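Alpha/beta hydrolase fold protein (Marinomonas mediterranea, PDB 6CXT) serves, in this carrier-protein domain of a longer protein, as the phosphopantetheine-bearing partner of a flavin-dependent enzyme in thiotemplated pyrrole biosynthesis. Local coordinates at residues A[25-30]-A[64-69]. Numbering follows the deposited sequence.
Sequences TPLLEL and ENVATL
In this phosphopantetheine carrier domain, the long loop between helices 7-13 and 35-49 meets the N-terminal end of helix 66-75. Leu27 N donates a 2.9 Å hydrogen bond to Glu64 O. Water 2 donates to the same oxygen and accepts from Glu29 N, so Glu64 O is gripped twice. Pro26 CA adds a CA-H...O contact to it. Water 1 donates to Thr25 O and accepts from Val66 N, with its oxygen 2.9 Å from Val66 N, at the first turn of the helix. Thr25 O also lies 3.2 Å from Asn65 CB. Asn65 is the N-cap: its OD1 accepts from Thr68 N at 2.7 Å, nearly in line with the side-chain C=O. A chi1 of 54° sets CG between backbone N and carbonyl carbon, and from there OD1 turns back to Thr68 N.

The apolar part belongs to Leu27. Its CG is anti to the carbonyl carbon (chi1 -61°), and CD1 reaches the Asn65 backbone, 3.7 Å from Asn65 C. The same methyl meets Val66 CG2 at 4.1 Å. Cutting Leu27 back to an alanine removes CG and both methyls, which would probably leave a gap between Val66 and Ile9. Ile9 of helix 7-13 packs on both Leu27 and Val66, while Leu69 packs on Leu41 and Ile45 of helix 35-49.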
# COMPACT_ATOMS: atom_id res chain seq x y z
N THR A 25 -25.75 6.26 38.29
CA THR A 25 -24.81 5.28 37.72
C THR A 25 -23.36 5.73 37.98
O THR A 25 -23.02 6.89 37.70
CB THR A 25 -25.12 5.07 36.23
OG1 THR A 25 -26.54 4.80 36.10
CG2 THR A 25 -24.28 3.90 35.66
N PRO A 26 -22.55 4.86 38.60
CA PRO A 26 -21.17 5.24 38.88
C PRO A 26 -20.33 5.19 37.57
O PRO A 26 -19.94 4.10 37.12
CB PRO A 26 -20.71 4.23 39.93
CG PRO A 26 -21.63 3.06 39.81
CD PRO A 26 -22.89 3.51 39.12
N LEU A 27 -20.09 6.39 37.01
CA LEU A 27 -19.50 6.59 35.65
C LEU A 27 -18.05 6.12 35.59
O LEU A 27 -17.65 5.46 34.62
CB LEU A 27 -19.60 8.06 35.20
CG LEU A 27 -21.03 8.68 35.06
CD1 LEU A 27 -20.97 10.14 34.70
CD2 LEU A 27 -21.91 7.89 34.08
N LEU A 28 -17.28 6.46 36.64
CA LEU A 28 -15.87 6.05 36.75
C LEU A 28 -15.76 4.61 37.10
O LEU A 28 -14.97 3.89 36.51
CB LEU A 28 -15.14 6.87 37.78
CG LEU A 28 -15.02 8.35 37.45
CD1 LEU A 28 -14.58 9.09 38.69
CD2 LEU A 28 -14.06 8.64 36.28
N GLU A 29 -16.52 4.19 38.09
CA GLU A 29 -16.40 2.83 38.55
C GLU A 29 -16.76 1.81 37.49
O GLU A 29 -16.16 0.75 37.44
CB GLU A 29 -17.22 2.64 39.83
CG GLU A 29 -17.25 1.20 40.34
CD GLU A 29 -18.05 1.07 41.64
OE1 GLU A 29 -18.48 2.11 42.20
OE2 GLU A 29 -18.24 -0.07 42.08
N LEU A 30 -17.75 2.10 36.66
CA LEU A 30 -18.17 1.13 35.64
C LEU A 30 -17.41 1.29 34.32
O LEU A 30 -17.66 0.54 33.38
CB LEU A 30 -19.69 1.14 35.41
CG LEU A 30 -20.62 0.63 36.51
CD1 LEU A 30 -22.03 0.98 36.10
CD2 LEU A 30 -20.49 -0.88 36.76
N GLU A 64 -18.10 11.34 39.68
CA GLU A 64 -18.67 10.13 40.21
C GLU A 64 -19.89 9.68 39.43
O GLU A 64 -20.04 8.48 39.09
CB GLU A 64 -19.01 10.33 41.71
CG GLU A 64 -19.52 9.06 42.32
CD GLU A 64 -19.92 9.18 43.77
OE1 GLU A 64 -19.91 10.30 44.36
OE2 GLU A 64 -20.26 8.11 44.30
N ASN A 65 -20.78 10.61 39.13
CA ASN A 65 -22.02 10.25 38.45
C ASN A 65 -22.55 11.51 37.80
O ASN A 65 -21.92 12.59 37.93
CB ASN A 65 -23.05 9.62 39.42
CG ASN A 65 -23.33 10.53 40.64
OD1 ASN A 65 -23.54 11.74 40.49
ND2 ASN A 65 -23.28 9.93 41.85
N VAL A 66 -23.68 11.37 37.10
CA VAL A 66 -24.29 12.50 36.39
C VAL A 66 -24.70 13.65 37.36
O VAL A 66 -24.50 14.85 37.08
CB VAL A 66 -25.45 12.02 35.47
CG1 VAL A 66 -26.27 13.17 34.91
CG2 VAL A 66 -24.90 11.19 34.29
N ALA A 67 -25.22 13.25 38.53
CA ALA A 67 -25.66 14.23 39.54
C ALA A 67 -24.48 15.11 39.97
O ALA A 67 -24.59 16.35 39.92
CB ALA A 67 -26.30 13.48 40.72
N THR A 68 -23.35 14.47 40.33
CA THR A 68 -22.18 15.20 40.82
C THR A 68 -21.57 16.05 39.70
O THR A 68 -21.12 17.20 39.93
CB THR A 68 -21.10 14.28 41.46
OG1 THR A 68 -20.59 13.34 40.50
CG2 THR A 68 -21.69 13.48 42.67
N LEU A 69 -21.57 15.48 38.48
CA LEU A 69 -21.05 16.21 37.30
C LEU A 69 -21.94 17.42 37.01
O LEU A 69 -21.42 18.55 36.87
CB LEU A 69 -20.98 15.29 36.08
CG LEU A 69 -20.55 15.98 34.77
CD1 LEU A 69 -19.26 16.78 34.90
CD2 LEU A 69 -20.50 14.93 33.68
O HOH W 1 -24.58 8.68 36.32
O HOH W 2 -18.03 6.48 39.48